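Local coordinates for tubulin-binding cofactor A (Leishmania major, PDB 4CQI), which probably binds beta-tubulin and acts early in the tubulin folding pathway, helping to hold tubulin in a quasi-native state, at residues 23-31 with 98-108; 31-42 with 84-95. All blocks are in the same frame, centred on the assembly; numbering follows the deposited sequence.

Contact 1: residues 23-31 with 98-108; sequences PNEKTLRIK and YLEKEGSTVSN
Glu-25 and Val-106 touch, with CA atoms 6.0 Å apart; the closest backbone approach is Asn-24 to Gly-103, 5.7 Å between CA atoms. Segment 23-31 is the first two turns of a long helix. Segment 98-108 is the last part of another helix and the connection after it. At this helix end the carbonyl O of Tyr-98 accepts from both Lys-101 N and Gly-103 N.

Tyr-98 is a knob in a hole formed by Asn-24, Thr-27, Leu-28 and Lys-31. The CG2 methyl of Thr-27 makes a CH-pi contact over one ring face, 3.8 Å from the centroid of the Tyr-98 ring. Gly-103 N lies over the opposite face, off toward the rim. Asn-24 O sits at the ring edge, in plane. The carbons CD and CE of Lys-31 cross the base of the ring at about a right angle, on the way to a salt bridge with Asp-94.

Asn-24 holds the connection. Its ND2 donates to Glu-102 O at 3.1 Å, with the acceptor almost in the amide plane. With chi1 at 56°, its CG lies between backbone N and carbonyl carbon, which turns the amide toward Glu-102. Nearby, Leu-28 CD1 meets Leu-99 CD2 at 3.8 Å, and the other Leu-28 methyl, CD2, rests on Val-106 CG2 at 4.0 Å.

Glu-25 is modelled in two conformers. In one, Asn-108 ND2 gives a nearly straight bond to Glu-25 OE2 (3.0 Å, 174°). The carboxylate and amide planes are 77° apart. Arg-29 NH2 forms a salt bridge with the same oxygen. Both bonds are established for that conformer only. Asn-108 OD1 caps Leu-111 N. Asn-108 is thus the N-cap of helix 109-125, and the arrangement is the inter-helix turn at one end of the three-helix TBCA bundle.

Contact 2: residues 31-42 with 84-95; sequences KVSALKRTIKDL and SVNRIMASVKDL
Leu-35 and Ile-88 are reciprocal knobs in the antiparallel coiled-coil packing of the two long TBCA helices. The axes of the two segments approach to 8.8 Å and their directions differ by 162°. Leu-35 sits among Ile-88, Ser-91, Val-92 and Leu-95. Its two methyls part: CD1 meets Val-92 CG2 at 3.7 Å, while CD2 goes to Leu-95 CD2, whose side chain crosses at about a right angle. Ile-88 fills the hole of Leu-35, Thr-38, Ile-39 and Leu-42. Its CD1 presses on Leu-42 CD2 at 3.4 Å, tighter than usual for carbons. Thr-38 OG1 lies near Ile-88 CG1 but donates back to Leu-35 O in its own helix.

Val-32 and Leu-35 also touch helix 109-125, which packs against this seam.

Two charged pairs line one edge of the core. Lys-31 is extended up to its last bend, and its NZ meets Asp-94 OD2 on the syn side at 2.6 Å. Arg-87 lays one guanidinium face over Thr-38 CG2. Its plane is 29° from the Asp-41 carboxylate. Arg-87 NH1 takes the anti lone pair of Asp-41 OD2 at 3.0 Å, and the NH2 bond to that oxygen is weak.

A water bridges the two backbones: it donates to Thr-38 O and to Ser-84 O, at 2.8 Å from each.

In the fold
Both contacts join helix 23-62 to helix 67-100, and contact 2 is nested inside the chain loop closed by contact 1. Their centres are about 16 Å apart. The centre of contact 2 is about 5 Å from the centre of the chain, that of contact 1 about 21 Å, at one end. Lys-31 belongs to both. The side chains of Leu-28 in contact 1 and Leu-95 in contact 2 touch, which joins the two apolar regions; the 3.2 Å between their CD1 atoms is doubtfully short. Helix 109-125 touches both, through Leu-111 at the end and Thr-118 nearer the middle. A glycerol, probably from the crystallisation liquor, lies about 4 Å from the Ile-39 side chain.

Contact 1: residues 23-31 with 98-108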
loop_
_atom_site.group_PDB
_atom_site.type_symbol
_atom_site.label_atom_id
_atom_site.label_comp_id
_atom_site.label_asym_id
_atom_site.label_seq_id
_atom_site.Cartn_x
_atom_site.Cartn_y
_atom_site.Cartn_z
ATOM N N PRO A 23 -17.121 -9.859 17.412
ATOM C CA PRO A 23 -16.086 -8.805 17.462
ATOM C C PRO A 23 -14.814 -9.200 16.721
ATOM O O PRO A 23 -14.148 -8.313 16.161
ATOM C CB PRO A 23 -15.826 -8.617 18.959
ATOM C CG PRO A 23 -16.289 -9.885 19.590
ATOM C CD PRO A 23 -17.394 -10.436 18.747
ATOM N N ASN A 24 -14.481 -10.495 16.692
ATOM C CA ASN A 24 -13.312 -10.937 15.936
ATOM C C ASN A 24 -13.523 -10.828 14.419
ATOM O O ASN A 24 -12.582 -10.561 13.655
ATOM C CB ASN A 24 -12.858 -12.340 16.314
ATOM C CG ASN A 24 -13.940 -13.399 16.166
ATOM O OD1 ASN A 24 -15.150 -13.097 16.134
ATOM N ND2 ASN A 24 -13.501 -14.663 16.107
ATOM N N GLU A 25 -14.771 -11.024 13.983
ATOM C CA GLU A 25 -15.131 -10.887 12.567
ATOM C C GLU A 25 -14.973 -9.434 12.162
ATOM O O GLU A 25 -14.418 -9.124 11.109
ATOM C CB GLU A 25 -16.588 -11.356 12.315
ATOM C CG GLU A 25 -16.997 -11.318 10.847
ATOM C CD GLU A 25 -18.426 -11.790 10.548
ATOM O OE1 GLU A 25 -19.322 -11.765 11.431
ATOM O OE2 GLU A 25 -18.653 -12.159 9.383
ATOM N N LYS A 26 -15.484 -8.541 13.010
ATOM C CA LYS A 26 -15.471 -7.099 12.761
ATOM C C LYS A 26 -14.028 -6.571 12.665
ATOM O O LYS A 26 -13.680 -5.764 11.760
ATOM C CB LYS A 26 -16.227 -6.364 13.878
ATOM C CG LYS A 26 -16.203 -4.850 13.771
ATOM C CD LYS A 26 -16.646 -4.159 15.059
ATOM C CE LYS A 26 -16.441 -2.643 14.989
ATOM N NZ LYS A 26 -17.624 -1.936 14.400
ATOM N N THR A 27 -13.193 -7.014 13.597
ATOM C CA THR A 27 -11.770 -6.613 13.617
ATOM C C THR A 27 -11.053 -7.139 12.374
ATOM O O THR A 27 -10.285 -6.390 11.714
ATOM C CB THR A 27 -11.117 -7.089 14.919
ATOM O OG1 THR A 27 -11.725 -6.355 16.003
ATOM C CG2 THR A 27 -9.626 -6.854 14.917
ATOM N N LEU A 28 -11.290 -8.402 12.042
ATOM C CA LEU A 28 -10.686 -8.983 10.831
ATOM C C LEU A 28 -11.025 -8.177 9.576
ATOM O O LEU A 28 -10.155 -7.903 8.737
ATOM C CB LEU A 28 -11.068 -10.443 10.658
ATOM C CG LEU A 28 -10.427 -11.251 9.540
ATOM C CD1 LEU A 28 -8.895 -11.158 9.570
ATOM C CD2 LEU A 28 -10.878 -12.729 9.582
ATOM N N ARG A 29 -12.300 -7.818 9.449
ATOM C CA ARG A 29 -12.776 -7.002 8.328
ATOM C C ARG A 29 -12.044 -5.665 8.241
ATOM O O ARG A 29 -11.591 -5.271 7.155
ATOM C CB ARG A 29 -14.307 -6.809 8.476
ATOM C CG ARG A 29 -15.058 -6.335 7.251
ATOM C CD ARG A 29 -16.578 -6.415 7.501
ATOM N NE ARG A 29 -17.105 -7.784 7.345
ATOM C CZ ARG A 29 -17.681 -8.531 8.295
ATOM N NH1 ARG A 29 -17.841 -8.072 9.542
ATOM N NH2 ARG A 29 -18.116 -9.755 8.000
ATOM N N ILE A 30 -11.910 -4.963 9.373
ATOM C CA ILE A 30 -11.210 -3.693 9.425
ATOM C C ILE A 30 -9.761 -3.863 8.992
ATOM O O ILE A 30 -9.240 -3.045 8.222
ATOM C CB ILE A 30 -11.243 -3.079 10.840
ATOM C CG1 ILE A 30 -12.664 -2.618 11.206
ATOM C CG2 ILE A 30 -10.257 -1.910 10.963
ATOM C CD1 ILE A 30 -12.864 -2.507 12.716
ATOM N N LYS A 31 -9.115 -4.900 9.495
ATOM C CA LYS A 31 -7.705 -5.135 9.134
ATOM C C LYS A 31 -7.542 -5.467 7.634
ATOM O O LYS A 31 -6.612 -4.976 6.995
ATOM C CB LYS A 31 -7.069 -6.194 10.017
ATOM C CG LYS A 31 -6.978 -5.831 11.499
ATOM C CD LYS A 31 -6.209 -6.918 12.272
ATOM C CE LYS A 31 -6.138 -6.554 13.769
ATOM N NZ LYS A 31 -5.357 -5.317 14.051
ATOM N N TYR A 98 -3.077 -11.508 13.807
ATOM C CA TYR A 98 -4.472 -11.574 14.262
ATOM C C TYR A 98 -5.101 -12.916 13.914
ATOM O O TYR A 98 -5.838 -13.501 14.730
ATOM C CB TYR A 98 -5.327 -10.444 13.674
ATOM C CG TYR A 98 -6.659 -10.297 14.385
ATOM C CD1 TYR A 98 -6.711 -9.844 15.685
ATOM C CD2 TYR A 98 -7.863 -10.649 13.768
ATOM C CE1 TYR A 98 -7.886 -9.736 16.366
ATOM C CE2 TYR A 98 -9.051 -10.536 14.436
ATOM C CZ TYR A 98 -9.067 -10.088 15.752
ATOM O OH TYR A 98 -10.254 -9.960 16.450
ATOM N N LEU A 99 -4.813 -13.391 12.707
ATOM C CA LEU A 99 -5.309 -14.687 12.250
ATOM C C LEU A 99 -4.785 -15.850 13.080
ATOM O O LEU A 99 -5.430 -16.897 13.132
ATOM C CB LEU A 99 -5.039 -14.919 10.763
ATOM C CG LEU A 99 -5.876 -14.061 9.800
ATOM C CD1 LEU A 99 -5.275 -14.111 8.406
ATOM C CD2 LEU A 99 -7.339 -14.569 9.719
ATOM N N GLU A 100 -3.624 -15.683 13.705
ATOM C CA GLU A 100 -3.143 -16.688 14.653
ATOM C C GLU A 100 -3.795 -16.595 16.032
ATOM O O GLU A 100 -3.766 -17.569 16.768
ATOM C CB GLU A 100 -1.628 -16.596 14.788
ATOM C CG GLU A 100 -0.935 -16.935 13.484
ATOM C CD GLU A 100 0.517 -16.517 13.463
ATOM O OE1 GLU A 100 1.090 -16.272 14.558
ATOM O OE2 GLU A 100 1.077 -16.429 12.340
ATOM N N LYS A 101 -4.356 -15.441 16.370
ATOM C CA LYS A 101 -4.979 -15.195 17.693
ATOM C C LYS A 101 -6.491 -15.173 17.577
ATOM O O LYS A 101 -7.055 -16.163 17.106
ATOM C CB LYS A 101 -4.416 -13.920 18.322
ATOM C CG LYS A 101 -2.896 -13.944 18.483
ATOM C CD LYS A 101 -2.377 -12.808 19.368
ATOM C CE LYS A 101 -0.858 -12.886 19.589
ATOM N NZ LYS A 101 -0.348 -11.827 20.531
ATOM N N GLU A 102 -7.163 -14.078 17.968
ATOM C CA GLU A 102 -8.627 -14.059 18.053
ATOM C C GLU A 102 -9.294 -14.254 16.691
ATOM O O GLU A 102 -10.463 -14.676 16.619
ATOM C CB GLU A 102 -9.150 -12.756 18.673
ATOM C CG GLU A 102 -8.820 -12.566 20.154
ATOM C CD GLU A 102 -7.496 -11.874 20.383
ATOM O OE1 GLU A 102 -6.659 -11.822 19.435
ATOM O OE2 GLU A 102 -7.317 -11.376 21.521
ATOM N N GLY A 103 -8.563 -13.917 15.616
ATOM C CA GLY A 103 -9.001 -14.219 14.256
ATOM C C GLY A 103 -9.024 -15.701 13.945
ATOM O O GLY A 103 -9.645 -16.109 12.961
ATOM N N SER A 104 -8.365 -16.514 14.753
ATOM C CA SER A 104 -8.220 -17.946 14.464
ATOM C C SER A 104 -9.543 -18.678 14.533
ATOM O O SER A 104 -9.639 -19.797 14.005
ATOM C CB SER A 104 -7.241 -18.643 15.421
ATOM O OG SER A 104 -7.746 -18.725 16.756
ATOM N N THR A 105 -10.541 -18.054 15.164
ATOM C CA THR A 105 -11.814 -18.706 15.398
ATOM C C THR A 105 -12.904 -18.177 14.479
ATOM O O THR A 105 -14.063 -18.626 14.580
ATOM C CB THR A 105 -12.294 -18.591 16.878
ATOM O OG1 THR A 105 -12.243 -17.240 17.334
ATOM C CG2 THR A 105 -11.453 -19.475 17.771
ATOM N N VAL A 106 -12.557 -17.269 13.559
ATOM C CA VAL A 106 -13.570 -16.697 12.709
ATOM C C VAL A 106 -14.154 -17.876 11.890
ATOM O O VAL A 106 -13.417 -18.760 11.423
ATOM C CB VAL A 106 -13.015 -15.535 11.835
ATOM C CG1 VAL A 106 -14.001 -15.201 10.725
ATOM C CG2 VAL A 106 -12.763 -14.310 12.729
ATOM N N SER A 107 -15.476 -17.937 11.806
ATOM C CA SER A 107 -16.141 -19.068 11.120
ATOM C C SER A 107 -16.518 -18.699 9.682
ATOM O O SER A 107 -16.857 -19.577 8.870
ATOM C CB SER A 107 -17.391 -19.514 11.880
ATOM O OG SER A 107 -18.274 -18.421 12.087
ATOM N N ASN A 108 -16.471 -17.401 9.384
ATOM C CA ASN A 108 -16.810 -16.905 8.055
ATOM C C ASN A 108 -15.722 -17.268 7.063
ATOM O O ASN A 108 -14.706 -16.568 6.945
ATOM C CB ASN A 108 -17.031 -15.412 8.125
ATOM C CG ASN A 108 -17.433 -14.820 6.793
ATOM O OD1 ASN A 108 -17.180 -15.410 5.743
ATOM N ND2 ASN A 108 -18.011 -13.648 6.832
#

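Contact 2: residues 31-42 with 84-95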
loop_
_atom_site.group_PDB
_atom_site.type_symbol
_atom_site.label_atom_id
_atom_site.label_comp_id
_atom_site.label_asym_id
_atom_site.label_seq_id
_atom_site.Cartn_x
_atom_site.Cartn_y
_atom_site.Cartn_z
ATOM N N LYS A 31 -9.115 -4.900 9.495
ATOM C CA LYS A 31 -7.705 -5.135 9.134
ATOM C C LYS A 31 -7.542 -5.467 7.634
ATOM O O LYS A 31 -6.612 -4.976 6.995
ATOM C CB LYS A 31 -7.069 -6.194 10.017
ATOM C CG LYS A 31 -6.978 -5.831 11.499
ATOM C CD LYS A 31 -6.209 -6.918 12.272
ATOM C CE LYS A 31 -6.138 -6.554 13.769
ATOM N NZ LYS A 31 -5.357 -5.317 14.051
ATOM N N VAL A 32 -8.471 -6.250 7.071
ATOM C CA VAL A 32 -8.430 -6.594 5.649
ATOM C C VAL A 32 -8.623 -5.327 4.828
ATOM O O VAL A 32 -7.892 -5.109 3.847
ATOM C CB VAL A 32 -9.467 -7.690 5.290
ATOM C CG1 VAL A 32 -9.642 -7.824 3.768
ATOM C CG2 VAL A 32 -9.028 -9.011 5.921
ATOM N N SER A 33 -9.579 -4.490 5.210
ATOM C CA SER A 33 -9.830 -3.227 4.488
ATOM C C SER A 33 -8.621 -2.309 4.571
ATOM O O SER A 33 -8.209 -1.672 3.561
ATOM C CB SER A 33 -11.083 -2.516 5.012
ATOM O OG SER A 33 -11.224 -1.227 4.429
ATOM N N ALA A 34 -8.019 -2.226 5.752
ATOM C CA ALA A 34 -6.820 -1.411 5.902
ATOM C C ALA A 34 -5.679 -1.872 4.973
ATOM O O ALA A 34 -4.995 -1.028 4.340
ATOM C CB ALA A 34 -6.388 -1.414 7.368
ATOM N N LEU A 35 -5.460 -3.192 4.888
ATOM C CA LEU A 35 -4.408 -3.769 4.079
ATOM C C LEU A 35 -4.666 -3.464 2.586
ATOM O O LEU A 35 -3.753 -3.065 1.847
ATOM C CB LEU A 35 -4.273 -5.285 4.290
ATOM C CG LEU A 35 -3.322 -6.021 3.331
ATOM C CD1 LEU A 35 -1.905 -5.415 3.218
ATOM C CD2 LEU A 35 -3.242 -7.502 3.677
ATOM N N LYS A 36 -5.908 -3.681 2.167
ATOM C CA LYS A 36 -6.295 -3.381 0.804
ATOM C C LYS A 36 -5.956 -1.922 0.458
ATOM O O LYS A 36 -5.408 -1.661 -0.619
ATOM C CB LYS A 36 -7.812 -3.644 0.630
ATOM C CG LYS A 36 -8.314 -3.428 -0.789
ATOM C CD LYS A 36 -9.775 -3.883 -0.947
ATOM C CE LYS A 36 -10.613 -2.954 -1.841
ATOM N NZ LYS A 36 -10.089 -2.719 -3.222
ATOM N N ARG A 37 -6.269 -0.989 1.354
ATOM C CA ARG A 37 -5.910 0.455 1.137
ATOM C C ARG A 37 -4.402 0.691 1.008
ATOM O O ARG A 37 -4.001 1.425 0.117
ATOM C CB ARG A 37 -6.531 1.371 2.193
ATOM C CG ARG A 37 -7.951 1.789 1.849
ATOM C CD ARG A 37 -8.474 2.816 2.817
ATOM N NE ARG A 37 -8.495 2.278 4.160
ATOM C CZ ARG A 37 -9.554 1.687 4.703
ATOM N NH1 ARG A 37 -10.683 1.578 4.017
ATOM N NH2 ARG A 37 -9.477 1.225 5.927
ATOM N N THR A 38 -3.566 0.050 1.829
ATOM C CA THR A 38 -2.116 0.198 1.683
ATOM C C THR A 38 -1.638 -0.341 0.336
ATOM O O THR A 38 -0.677 0.164 -0.245
ATOM C CB THR A 38 -1.306 -0.456 2.819
ATOM O OG1 THR A 38 -1.402 -1.894 2.729
ATOM C CG2 THR A 38 -1.800 0.005 4.210
ATOM N N ILE A 39 -2.288 -1.379 -0.182
ATOM C CA ILE A 39 -1.852 -1.910 -1.465
ATOM C C ILE A 39 -2.191 -0.921 -2.608
ATOM O O ILE A 39 -1.367 -0.676 -3.485
ATOM C CB ILE A 39 -2.414 -3.315 -1.705
ATOM C CG1 ILE A 39 -1.884 -4.248 -0.628
ATOM C CG2 ILE A 39 -2.046 -3.856 -3.079
ATOM C CD1 ILE A 39 -2.614 -5.568 -0.557
ATOM N N LYS A 40 -3.408 -0.360 -2.586
ATOM C CA LYS A 40 -3.800 0.620 -3.579
ATOM C C LYS A 40 -2.884 1.851 -3.481
ATOM O O LYS A 40 -2.434 2.383 -4.513
ATOM C CB LYS A 40 -5.278 1.007 -3.413
ATOM C CG LYS A 40 -6.274 -0.151 -3.532
ATOM C CD LYS A 40 -6.233 -0.826 -4.890
ATOM C CE LYS A 40 -7.551 -1.566 -5.174
ATOM N NZ LYS A 40 -7.485 -2.421 -6.405
ATOM N N ASP A 41 -2.548 2.249 -2.257
ATOM C CA ASP A 41 -1.583 3.361 -2.053
ATOM C C ASP A 41 -0.286 3.143 -2.810
ATOM O O ASP A 41 0.249 4.077 -3.422
ATOM C CB ASP A 41 -1.291 3.644 -0.552
ATOM C CG ASP A 41 -2.482 4.263 0.203
ATOM O OD1 ASP A 41 -3.406 4.785 -0.460
ATOM O OD2 ASP A 41 -2.502 4.187 1.458
ATOM N N LEU A 42 0.271 1.939 -2.727
ATOM C CA LEU A 42 1.535 1.693 -3.405
ATOM C C LEU A 42 1.327 1.781 -4.924
ATOM O O LEU A 42 2.158 2.334 -5.641
ATOM C CB LEU A 42 2.094 0.331 -3.015
ATOM C CG LEU A 42 3.320 -0.129 -3.766
ATOM C CD1 LEU A 42 4.511 0.841 -3.591
ATOM C CD2 LEU A 42 3.650 -1.572 -3.364
ATOM N N SER A 84 5.668 3.123 1.177
ATOM C CA SER A 84 4.380 2.431 0.939
ATOM C C SER A 84 4.527 0.918 1.090
ATOM O O SER A 84 3.685 0.215 1.698
ATOM C CB SER A 84 3.811 2.808 -0.442
ATOM O OG SER A 84 3.634 4.240 -0.572
ATOM N N VAL A 85 5.624 0.391 0.576
ATOM C CA VAL A 85 5.965 -1.001 0.772
ATOM C C VAL A 85 6.013 -1.342 2.264
ATOM O O VAL A 85 5.482 -2.382 2.683
ATOM C CB VAL A 85 7.336 -1.339 0.143
ATOM C CG1 VAL A 85 7.839 -2.692 0.659
ATOM C CG2 VAL A 85 7.257 -1.338 -1.385
ATOM N N ASN A 86 6.663 -0.502 3.062
ATOM C CA ASN A 86 6.818 -0.774 4.519
ATOM C C ASN A 86 5.449 -0.839 5.218
ATOM O O ASN A 86 5.231 -1.702 6.088
ATOM C CB ASN A 86 7.748 0.248 5.175
ATOM C CG ASN A 86 9.152 0.201 4.604
ATOM O OD1 ASN A 86 9.548 -0.829 4.025
ATOM N ND2 ASN A 86 9.916 1.344 4.716
ATOM N N ARG A 87 4.533 0.036 4.800
ATOM C CA ARG A 87 3.172 0.027 5.319
ATOM C C ARG A 87 2.405 -1.213 4.934
ATOM O O ARG A 87 1.657 -1.755 5.758
ATOM C CB ARG A 87 2.383 1.299 4.931
ATOM C CG ARG A 87 2.928 2.610 5.493
ATOM C CD ARG A 87 2.264 3.808 4.818
ATOM N NE ARG A 87 0.824 3.890 5.131
ATOM C CZ ARG A 87 -0.174 3.782 4.261
ATOM N NH1 ARG A 87 0.043 3.606 2.947
ATOM N NH2 ARG A 87 -1.417 3.893 4.719
ATOM N N ILE A 88 2.566 -1.707 3.704
ATOM C CA ILE A 88 1.935 -2.957 3.308
ATOM C C ILE A 88 2.442 -4.062 4.180
ATOM O O ILE A 88 1.661 -4.829 4.754
ATOM C CB ILE A 88 2.197 -3.348 1.839
ATOM C CG1 ILE A 88 1.477 -2.375 0.888
ATOM C CG2 ILE A 88 1.719 -4.777 1.571
ATOM C CD1 ILE A 88 2.011 -2.433 -0.562
ATOM N N MET A 89 3.776 -4.162 4.306
ATOM C CA MET A 89 4.330 -5.240 5.110
ATOM C C MET A 89 3.908 -5.192 6.572
ATOM O O MET A 89 3.659 -6.243 7.146
ATOM C CB MET A 89 5.848 -5.296 4.956
ATOM C CG MET A 89 6.326 -5.589 3.554
ATOM S SD MET A 89 5.944 -7.257 2.976
ATOM C CE MET A 89 4.305 -7.151 2.408
ATOM N N ALA A 90 3.812 -4.014 7.165
ATOM C CA ALA A 90 3.387 -3.892 8.562
ATOM C C ALA A 90 1.922 -4.338 8.718
ATOM O O ALA A 90 1.561 -5.026 9.698
ATOM C CB ALA A 90 3.583 -2.455 9.084
ATOM N N SER A 91 1.114 -4.022 7.715
ATOM C CA SER A 91 -0.302 -4.420 7.695
ATOM C C SER A 91 -0.479 -5.932 7.489
ATOM O O SER A 91 -1.355 -6.571 8.114
ATOM C CB SER A 91 -1.024 -3.576 6.616
ATOM O OG SER A 91 -2.403 -3.881 6.588
ATOM N N VAL A 92 0.346 -6.516 6.639
ATOM C CA VAL A 92 0.340 -7.961 6.399
ATOM C C VAL A 92 0.664 -8.704 7.691
ATOM O O VAL A 92 -0.027 -9.674 8.047
ATOM C CB VAL A 92 1.287 -8.383 5.261
ATOM C CG1 VAL A 92 1.478 -9.921 5.238
ATOM C CG2 VAL A 92 0.778 -7.878 3.898
ATOM N N LYS A 93 1.699 -8.237 8.400
ATOM C CA LYS A 93 2.105 -8.848 9.697
ATOM C C LYS A 93 1.052 -8.735 10.788
ATOM O O LYS A 93 0.808 -9.709 11.516
ATOM C CB LYS A 93 3.408 -8.227 10.223
ATOM C CG LYS A 93 3.946 -8.837 11.508
ATOM C CD LYS A 93 4.397 -10.265 11.280
ATOM C CE LYS A 93 5.178 -10.848 12.475
ATOM N NZ LYS A 93 5.308 -12.335 12.274
ATOM N N ASP A 94 0.410 -7.581 10.869
ATOM C CA ASP A 94 -0.660 -7.355 11.803
ATOM C C ASP A 94 -1.837 -8.314 11.557
ATOM O O ASP A 94 -2.380 -8.929 12.510
ATOM C CB ASP A 94 -1.124 -5.911 11.725
ATOM C CG ASP A 94 -2.133 -5.567 12.798
ATOM O OD1 ASP A 94 -1.774 -5.664 14.005
ATOM O OD2 ASP A 94 -3.247 -5.135 12.461
ATOM N N LEU A 95 -2.203 -8.473 10.286
ATOM C CA LEU A 95 -3.302 -9.343 9.900
ATOM C C LEU A 95 -2.932 -10.759 10.148
ATOM O O LEU A 95 -3.700 -11.534 10.735
ATOM C CB LEU A 95 -3.695 -9.100 8.414
ATOM C CG LEU A 95 -4.823 -9.905 7.791
ATOM C CD1 LEU A 95 -6.132 -9.857 8.602
ATOM C CD2 LEU A 95 -5.055 -9.478 6.330
HETATM O O HOH W 1 -3.762 -5.630 8.887
HETATM O O HOH W 2 -4.627 -3.878 8.030
HETATM O O HOH W 3 1.247 1.548 1.273
HETATM O O HOH W 4 -3.702 3.592 3.699
#